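Local coordinates for hypothetical protein (Pseudomonas aeruginosa, PDB 4HSP), which is of unknown function but belongs to the DUF3299 family, whose beta-rich fold is grouped with the OB-fold proteins, at residues P3-A16 with P47-P60. Sequence-based numbering, arbitrary orientation.
Sequences PRELTWSQLIPAGA and PVVKALDGIEAKLP. With SO4 (sulfate ion), chain B; EDO (1,2-ethanediol), chain G; EDO (1,2-ethanediol), chain E; EDO (1,2-ethanediol), chain D.
R4 and E5 run alongside A57 and K58 as a short parallel strand pair, joined by three backbone hydrogen bonds. R4 N donates to E56 O at 2.9 Å, R4 O accepts K58 N at 3.0 Å, and K58 O takes L6 N at 2.8 Å. Strand 55-68 is bonded on its other side through I55 to F121, A57 to G119 and L59 to V117, so A57 and K58 lie between two neighbours.

A fourth bond follows just beyond the strand pairing: the indole NE1 of W8 gives its N-H to P60 O at 2.7 Å, nearly along the C=O axis, with the oxygen 23° out of the ring plane. With L59 CG anti to the backbone N (chi1 -167°), the branch reaches segment 3-16: CD2 sits over the six-membered ring in a CH-pi contact, 3.9 Å from its centroid, and meets L11 CD2 tip to tip, while CD1 packs on L6 CB. L6 CD1 rests on A57 CB. Farther along, V49 CG2 packs against P13 CD, and the P13 ring crosses P47 at about a right angle.

Within 3-16, T7 N donates to Q10 OE1 at 2.9 Å, and T7 OG1 and S9 OG share a hydrogen bond. Y135 OH bonds both L11 O and V49 N, bridging the two segments, and P47 O accepts from N95 ND2.

At the exposed end, R4 NH1 and E56 N both donate to O2 of a sulfate probably taken from the crystallisation liquor, while I55 CG2 lies over the guanidinium centre, 3.5 Å above its plane. E5 OE2 accepts from H26 N of the second subunit, K58 makes a cation-pi contact with W116, and E56 OE1 bonds T120 OG1. Backbone and indole bonds thus fix the register, leucine, valine, alanine and proline side chains supply the apolar contacts, and R4, K58 and E5 turn to sulfate, aromatic and subunit partners respectively.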
ATOM      1  N   PRO A   3       1.520 -22.064  21.952  1.00 66.25           N
ATOM      2  CA  PRO A   3       2.277 -20.879  22.364  1.00 63.53           C
ATOM      3  C   PRO A   3       1.562 -20.044  23.426  1.00 65.22           C
ATOM      4  O   PRO A   3       0.324 -19.949  23.433  1.00 64.78           O
ATOM      5  CB  PRO A   3       2.438 -20.094  21.065  1.00 64.05           C
ATOM      6  CG  PRO A   3       1.289 -20.512  20.235  1.00 69.04           C
ATOM      7  CD  PRO A   3       0.968 -21.913  20.591  1.00 66.96           C
ATOM      8  N   ARG A   4       2.369 -19.447  24.332  1.00 59.85           N
ATOM      9  CA  ARG A   4       1.947 -18.491  25.370  1.00 56.94           C
ATOM     10  C   ARG A   4       1.741 -17.168  24.661  1.00 56.96           C
ATOM     11  O   ARG A   4       2.680 -16.669  24.052  1.00 53.89           O
ATOM     12  CB  ARG A   4       3.026 -18.329  26.491  1.00 55.08           C
ATOM     13  CG  ARG A   4       3.351 -19.589  27.279  1.00 77.25           C
ATOM     14  CD  ARG A   4       4.836 -19.819  27.586  1.00 88.29           C
ATOM     15  NE  ARG A   4       5.223 -19.370  28.932  1.00 93.62           N
ATOM     16  CZ  ARG A   4       6.041 -20.022  29.760  1.00 98.65           C
ATOM     17  NH1 ARG A   4       6.559 -21.196  29.411  1.00 84.45           N
ATOM     18  NH2 ARG A   4       6.330 -19.514  30.952  1.00 78.58           N
ATOM     19  N   GLU A   5       0.532 -16.611  24.691  1.00 53.97           N
ATOM     20  CA  GLU A   5       0.290 -15.304  24.088  1.00 50.51           C
ATOM     21  C   GLU A   5       0.926 -14.226  24.950  1.00 53.81           C
ATOM     22  O   GLU A   5       0.769 -14.215  26.161  1.00 55.40           O
ATOM     23  CB  GLU A   5      -1.200 -15.027  23.876  1.00 50.72           C
ATOM     24  CG  GLU A   5      -1.445 -13.689  23.195  1.00 58.51           C
ATOM     25  CD  GLU A   5      -2.878 -13.249  22.997  1.00 69.93           C
ATOM     26  OE1 GLU A   5      -3.801 -14.083  23.139  1.00 58.88           O
ATOM     27  OE2 GLU A   5      -3.072 -12.062  22.654  1.00 62.05           O
ATOM     28  N   LEU A   6       1.646 -13.326  24.312  1.00 50.75           N
ATOM     29  CA  LEU A   6       2.291 -12.189  24.953  1.00 49.46           C
ATOM     30  C   LEU A   6       1.655 -10.885  24.500  1.00 49.78           C
ATOM     31  O   LEU A   6       1.010 -10.840  23.457  1.00 47.53           O
ATOM     32  CB  LEU A   6       3.798 -12.164  24.613  1.00 49.44           C
ATOM     33  CG  LEU A   6       4.668 -13.364  25.059  1.00 54.64           C
ATOM     34  CD1 LEU A   6       6.124 -13.121  24.654  1.00 54.75           C
ATOM     35  CD2 LEU A   6       4.562 -13.606  26.564  1.00 53.59           C
ATOM     36  N   THR A   7       1.801  -9.834  25.316  1.00 45.98           N
ATOM     37  CA  THR A   7       1.444  -8.461  24.980  1.00 43.75           C
ATOM     38  C   THR A   7       2.773  -7.739  24.884  1.00 49.96           C
ATOM     39  O   THR A   7       3.746  -8.202  25.479  1.00 51.50           O
ATOM     40  CB  THR A   7       0.490  -7.832  25.994  1.00 49.59           C
ATOM     41  OG1 THR A   7       1.194  -7.575  27.217  1.00 53.09           O
ATOM     42  CG2 THR A   7      -0.783  -8.661  26.226  1.00 45.87           C
ATOM     43  N   TRP A   8       2.833  -6.587  24.202  1.00 45.56           N
ATOM     44  CA  TRP A   8       4.079  -5.849  24.131  1.00 43.91           C
ATOM     45  C   TRP A   8       4.532  -5.346  25.495  1.00 48.68           C
ATOM     46  O   TRP A   8       5.729  -5.270  25.713  1.00 49.94           O
ATOM     47  CB  TRP A   8       3.958  -4.700  23.140  1.00 41.65           C
ATOM     48  CG  TRP A   8       4.000  -5.215  21.734  1.00 41.92           C
ATOM     49  CD1 TRP A   8       2.931  -5.542  20.947  1.00 44.78           C
ATOM     50  CD2 TRP A   8       5.165  -5.659  21.034  1.00 40.97           C
ATOM     51  NE1 TRP A   8       3.371  -6.037  19.741  1.00 44.17           N
ATOM     52  CE2 TRP A   8       4.742  -6.089  19.754  1.00 45.26           C
ATOM     53  CE3 TRP A   8       6.538  -5.648  21.324  1.00 41.33           C
ATOM     54  CZ2 TRP A   8       5.646  -6.506  18.768  1.00 44.39           C
ATOM     55  CZ3 TRP A   8       7.430  -6.076  20.355  1.00 42.87           C
ATOM     56  CH2 TRP A   8       6.985  -6.508  19.097  1.00 43.76           C
ATOM     57  N   SER A   9       3.602  -5.061  26.418  1.00 45.68           N
ATOM     58  CA  SER A   9       3.936  -4.576  27.765  1.00 46.58           C
ATOM     59  C   SER A   9       4.627  -5.646  28.616  1.00 52.07           C
ATOM     60  O   SER A   9       5.320  -5.279  29.563  1.00 52.11           O
ATOM     61  CB  SER A   9       2.702  -4.049  28.497  1.00 49.29           C
ATOM     62  OG  SER A   9       1.699  -5.044  28.600  1.00 62.66           O
ATOM     63  N   GLN A  10       4.462  -6.961  28.276  1.00 48.80           N
ATOM     64  CA  GLN A  10       5.105  -8.075  28.996  1.00 47.92           C
ATOM     65  C   GLN A  10       6.596  -8.188  28.600  1.00 51.51           C
ATOM     66  O   GLN A  10       7.351  -8.946  29.218  1.00 52.17           O
ATOM     67  CB  GLN A  10       4.387  -9.397  28.727  1.00 49.51           C
ATOM     68  CG  GLN A  10       3.008  -9.532  29.368  1.00 52.54           C
ATOM     69  CD  GLN A  10       2.372 -10.836  28.969  1.00 70.14           C
ATOM     70  OE1 GLN A  10       1.588 -10.912  28.029  1.00 69.99           O
ATOM     71  NE2 GLN A  10       2.743 -11.905  29.629  1.00 71.91           N
ATOM     72  N   LEU A  11       7.021  -7.406  27.590  1.00 45.77           N
ATOM     73  CA  LEU A  11       8.395  -7.413  27.113  1.00 45.15           C
ATOM     74  C   LEU A  11       9.197  -6.315  27.796  1.00 49.49           C
ATOM     75  O   LEU A  11      10.401  -6.233  27.588  1.00 51.24           O
ATOM     76  CB  LEU A  11       8.420  -7.267  25.577  1.00 44.13           C
ATOM     77  CG  LEU A  11       8.463  -8.559  24.747  1.00 47.00           C
ATOM     78  CD1 LEU A  11       7.300  -9.526  25.094  1.00 45.46           C
ATOM     79  CD2 LEU A  11       8.508  -8.234  23.279  1.00 46.03           C
ATOM     80  N   ILE A  12       8.540  -5.502  28.631  1.00 45.35           N
ATOM     81  CA  ILE A  12       9.173  -4.439  29.403  1.00 45.70           C
ATOM     82  C   ILE A  12       9.244  -4.895  30.863  1.00 55.10           C
ATOM     83  O   ILE A  12       8.194  -5.097  31.488  1.00 56.45           O
ATOM     84  CB  ILE A  12       8.486  -3.049  29.255  1.00 46.99           C
ATOM     85  CG1 ILE A  12       8.446  -2.584  27.776  1.00 44.89           C
ATOM     86  CG2 ILE A  12       9.219  -2.022  30.112  1.00 48.55           C
ATOM     87  CD1 ILE A  12       7.583  -1.455  27.511  1.00 46.73           C
ATOM     88  N   PRO A  13      10.465  -5.069  31.430  1.00 53.41           N
ATOM     89  CA  PRO A  13      10.568  -5.500  32.828  1.00 54.50           C
ATOM     90  C   PRO A  13      10.070  -4.443  33.808  1.00 59.91           C
ATOM     91  O   PRO A  13       9.986  -3.261  33.477  1.00 60.19           O
ATOM     92  CB  PRO A  13      12.068  -5.757  33.007  1.00 56.92           C
ATOM     93  CG  PRO A  13      12.710  -5.013  32.008  1.00 60.14           C
ATOM     94  CD  PRO A  13      11.803  -4.926  30.830  1.00 54.56           C
ATOM     95  N   ALA A  14       9.690  -4.898  34.998  1.00 56.41           N
ATOM     96  CA  ALA A  14       9.223  -4.066  36.099  1.00 55.25           C
ATOM     97  C   ALA A  14      10.311  -3.045  36.452  1.00 58.65           C
ATOM     98  O   ALA A  14      11.478  -3.426  36.636  1.00 58.92           O
ATOM     99  CB  ALA A  14       8.901  -4.953  37.293  1.00 56.40           C
ATOM    100  N   GLY A  15       9.933  -1.766  36.448  1.00 53.62           N
ATOM    101  CA  GLY A  15      10.840  -0.668  36.764  1.00 53.83           C
ATOM    102  C   GLY A  15      11.459   0.008  35.561  1.00 57.08           C
ATOM    103  O   GLY A  15      11.893   1.169  35.658  1.00 56.69           O
ATOM    104  N   ALA A  16      11.474  -0.697  34.407  1.00 52.54           N
ATOM    105  CA  ALA A  16      12.027  -0.160  33.164  1.00 52.09           C
ATOM    106  C   ALA A  16      11.095   0.918  32.575  1.00 57.98           C
ATOM    107  O   ALA A  16       9.881   0.867  32.809  1.00 58.20           O
ATOM    108  CB  ALA A  16      12.264  -1.276  32.152  1.00 51.83           C
ATOM    109  N   PRO A  47      16.226  -2.428  28.974  1.00 48.74           N
ATOM    110  CA  PRO A  47      16.166  -3.676  29.785  1.00 48.42           C
ATOM    111  C   PRO A  47      15.165  -4.718  29.237  1.00 52.29           C
ATOM    112  O   PRO A  47      14.110  -4.362  28.709  1.00 50.79           O
ATOM    113  CB  PRO A  47      15.740  -3.179  31.166  1.00 49.78           C
ATOM    114  CG  PRO A  47      16.126  -1.742  31.192  1.00 54.40           C
ATOM    115  CD  PRO A  47      15.908  -1.245  29.801  1.00 49.21           C
ATOM    116  N   VAL A  48      15.522  -6.009  29.330  1.00 50.63           N
ATOM    117  CA  VAL A  48      14.722  -7.136  28.821  1.00 50.44           C
ATOM    118  C   VAL A  48      14.236  -8.067  29.962  1.00 56.37           C
ATOM    119  O   VAL A  48      14.849  -8.097  31.038  1.00 57.09           O
ATOM    120  CB  VAL A  48      15.499  -7.948  27.736  1.00 54.85           C
ATOM    121  CG1 VAL A  48      15.767  -7.103  26.497  1.00 52.56           C
ATOM    122  CG2 VAL A  48      16.794  -8.559  28.289  1.00 56.55           C
ATOM    123  N   VAL A  49      13.121  -8.804  29.713  1.00 52.67           N
ATOM    124  CA  VAL A  49      12.522  -9.778  30.643  1.00 52.64           C
ATOM    125  C   VAL A  49      13.188 -11.115  30.366  1.00 59.30           C
ATOM    126  O   VAL A  49      12.815 -11.807  29.413  1.00 58.68           O
ATOM    127  CB  VAL A  49      10.974  -9.851  30.533  1.00 54.76           C
ATOM    128  CG1 VAL A  49      10.385 -10.831  31.542  1.00 55.05           C
ATOM    129  CG2 VAL A  49      10.346  -8.471  30.693  1.00 53.25           C
ATOM    130  N   LYS A  50      14.192 -11.462  31.193  1.00 58.41           N
ATOM    131  CA  LYS A  50      14.986 -12.681  31.058  1.00 61.02           C
ATOM    132  C   LYS A  50      14.170 -13.978  31.257  1.00 63.86           C
ATOM    133  O   LYS A  50      14.595 -15.022  30.762  1.00 64.01           O
ATOM    134  CB  LYS A  50      16.158 -12.659  32.054  1.00 67.66           C
ATOM    135  CG  LYS A  50      17.230 -11.600  31.755  1.00 90.87           C
ATOM    136  CD  LYS A  50      18.303 -11.651  32.847  1.00110.59           C
ATOM    137  CE  LYS A  50      19.369 -10.586  32.736  1.00121.89           C
ATOM    138  NZ  LYS A  50      20.379 -10.727  33.822  1.00131.47           N
ATOM    139  N   ALA A  51      13.002 -13.921  31.946  1.00 58.91           N
ATOM    140  CA  ALA A  51      12.152 -15.105  32.190  1.00 58.98           C
ATOM    141  C   ALA A  51      11.419 -15.575  30.920  1.00 63.85           C
ATOM    142  O   ALA A  51      10.745 -16.609  30.932  1.00 65.80           O
ATOM    143  CB  ALA A  51      11.140 -14.815  33.292  1.00 58.66           C
ATOM    144  N   LEU A  52      11.555 -14.820  29.840  1.00 59.50           N
ATOM    145  CA  LEU A  52      10.913 -15.135  28.576  1.00 58.93           C
ATOM    146  C   LEU A  52      11.790 -16.043  27.719  1.00 64.19           C
ATOM    147  O   LEU A  52      11.297 -16.584  26.737  1.00 64.83           O
ATOM    148  CB  LEU A  52      10.582 -13.825  27.804  1.00 56.30           C
ATOM    149  CG  LEU A  52       9.516 -12.876  28.422  1.00 59.06           C
ATOM    150  CD1 LEU A  52       9.300 -11.653  27.561  1.00 56.35           C
ATOM    151  CD2 LEU A  52       8.171 -13.586  28.700  1.00 59.37           C
ATOM    152  N   ASP A  53      13.070 -16.219  28.087  1.00 61.85           N
ATOM    153  CA  ASP A  53      14.033 -16.973  27.285  1.00 64.02           C
ATOM    154  C   ASP A  53      13.681 -18.438  27.157  1.00 68.95           C
ATOM    155  O   ASP A  53      13.546 -19.130  28.161  1.00 71.73           O
ATOM    156  CB  ASP A  53      15.470 -16.828  27.833  1.00 67.79           C
ATOM    157  CG  ASP A  53      16.562 -17.300  26.872  1.00 77.70           C
ATOM    158  OD1 ASP A  53      16.633 -16.767  25.739  1.00 76.89           O
ATOM    159  OD2 ASP A  53      17.368 -18.177  27.269  1.00 85.81           O
ATOM    160  N   GLY A  54      13.561 -18.894  25.914  1.00 63.16           N
ATOM    161  CA  GLY A  54      13.289 -20.292  25.589  1.00 63.34           C
ATOM    162  C   GLY A  54      11.839 -20.701  25.505  1.00 64.92           C
ATOM    163  O   GLY A  54      11.555 -21.861  25.227  1.00 66.49           O
ATOM    164  N   ILE A  55      10.900 -19.781  25.731  1.00 60.18           N
ATOM    165  CA  ILE A  55       9.483 -20.177  25.706  1.00 59.22           C
ATOM    166  C   ILE A  55       8.947 -20.231  24.257  1.00 63.98           C
ATOM    167  O   ILE A  55       9.566 -19.686  23.341  1.00 61.93           O
ATOM    168  CB  ILE A  55       8.600 -19.246  26.613  1.00 59.01           C
ATOM    169  CG1 ILE A  55       8.357 -17.862  25.969  1.00 55.43           C
ATOM    170  CG2 ILE A  55       9.130 -19.154  28.076  1.00 57.36           C
ATOM    171  CD1 ILE A  55       7.243 -17.111  26.537  1.00 53.91           C
ATOM    172  N   GLU A  56       7.798 -20.899  24.071  1.00 61.43           N
ATOM    173  CA  GLU A  56       7.035 -20.927  22.823  1.00 60.71           C
ATOM    174  C   GLU A  56       6.060 -19.771  22.971  1.00 61.23           C
ATOM    175  O   GLU A  56       5.213 -19.806  23.856  1.00 61.39           O
ATOM    176  CB  GLU A  56       6.336 -22.300  22.633  1.00 64.45           C
ATOM    177  CG  GLU A  56       6.273 -22.817  21.202  1.00 78.97           C
ATOM    178  CD  GLU A  56       7.599 -23.036  20.488  1.00 96.18           C
ATOM    179  OE1 GLU A  56       8.602 -23.383  21.158  1.00 77.36           O
ATOM    180  OE2 GLU A  56       7.623 -22.883  19.244  1.00 89.57           O
ATOM    181  N   ALA A  57       6.245 -18.696  22.217  1.00 56.13           N
ATOM    182  CA  ALA A  57       5.410 -17.491  22.387  1.00 53.68           C
ATOM    183  C   ALA A  57       4.628 -17.113  21.132  1.00 57.54           C
ATOM    184  O   ALA A  57       4.901 -17.620  20.053  1.00 58.69           O
ATOM    185  CB  ALA A  57       6.270 -16.316  22.833  1.00 52.39           C
ATOM    186  N   LYS A  58       3.645 -16.227  21.296  1.00 53.32           N
ATOM    187  CA  LYS A  58       2.766 -15.711  20.244  1.00 52.80           C
ATOM    188  C   LYS A  58       2.587 -14.210  20.510  1.00 56.32           C
ATOM    189  O   LYS A  58       2.179 -13.796  21.597  1.00 54.16           O
ATOM    190  CB  LYS A  58       1.445 -16.493  20.270  1.00 55.76           C
ATOM    191  CG  LYS A  58       0.357 -16.037  19.322  1.00 58.66           C
ATOM    192  CD  LYS A  58      -0.961 -16.639  19.798  1.00 64.73           C
ATOM    193  CE  LYS A  58      -2.075 -16.516  18.799  1.00 76.51           C
ATOM    194  NZ  LYS A  58      -3.341 -17.042  19.361  1.00 87.86           N
ATOM    195  N   LEU A  59       2.954 -13.398  19.547  1.00 53.19           N
ATOM    196  CA  LEU A  59       2.889 -11.952  19.717  1.00 51.06           C
ATOM    197  C   LEU A  59       2.297 -11.279  18.474  1.00 53.00           C
ATOM    198  O   LEU A  59       2.605 -11.727  17.360  1.00 52.76           O
ATOM    199  CB  LEU A  59       4.337 -11.491  19.961  1.00 50.55           C
ATOM    200  CG  LEU A  59       4.655 -10.096  20.461  1.00 53.57           C
ATOM    201  CD1 LEU A  59       3.952  -9.763  21.783  1.00 49.79           C
ATOM    202  CD2 LEU A  59       6.160  -9.976  20.633  1.00 59.24           C
ATOM    203  N   PRO A  60       1.417 -10.241  18.618  1.00 48.84           N
ATOM    204  CA  PRO A  60       0.897  -9.554  17.411  1.00 47.86           C
ATOM    205  C   PRO A  60       1.794  -8.372  17.024  1.00 49.67           C
ATOM    206  O   PRO A  60       2.500  -7.813  17.869  1.00 47.14           O
ATOM    207  CB  PRO A  60      -0.480  -9.083  17.867  1.00 48.56           C
ATOM    208  CG  PRO A  60      -0.275  -8.784  19.351  1.00 50.83           C
ATOM    209  CD  PRO A  60       0.897  -9.597  19.849  1.00 47.67           C
TER
HETATM  210  S   SO4 B 201       7.482 -23.470  27.215  0.50 66.04           S
HETATM  211  O1  SO4 B 201       6.838 -24.266  26.166  0.50 66.85           O
HETATM  212  O2  SO4 B 201       7.182 -22.086  26.896  0.50 69.84           O
HETATM  213  O3  SO4 B 201       6.930 -23.737  28.548  0.50 64.29           O
HETATM  214  O4  SO4 B 201       8.924 -23.734  27.193  0.50 65.74           O
HETATM  215  C1  EDO G 206       4.490  -6.324  32.658  1.00 81.85           C
HETATM  216  O1  EDO G 206       3.237  -6.656  32.049  1.00 83.10           O
HETATM  217  C2  EDO G 206       5.493  -7.522  32.624  1.00 79.47           C
HETATM  218  O2  EDO G 206       6.814  -7.072  32.938  1.00 76.77           O
HETATM  219  C1  EDO E 204      11.538  -8.262  35.497  1.00 81.33           C
HETATM  220  O1  EDO E 204      10.110  -8.206  35.284  1.00 81.09           O
HETATM  221  C2  EDO E 204      12.237  -9.118  34.379  1.00 79.02           C
HETATM  222  O2  EDO E 204      13.673  -9.084  34.418  1.00 77.19           O
HETATM  223  C1  EDO D 203      -2.791 -12.510  26.734  1.00 66.82           C
HETATM  224  O1  EDO D 203      -3.724 -13.439  27.252  1.00 69.59           O
HETATM  225  C2  EDO D 203      -2.050 -11.814  27.891  1.00 68.37           C
HETATM  226  O2  EDO D 203      -0.737 -12.342  27.992  1.00 70.17           O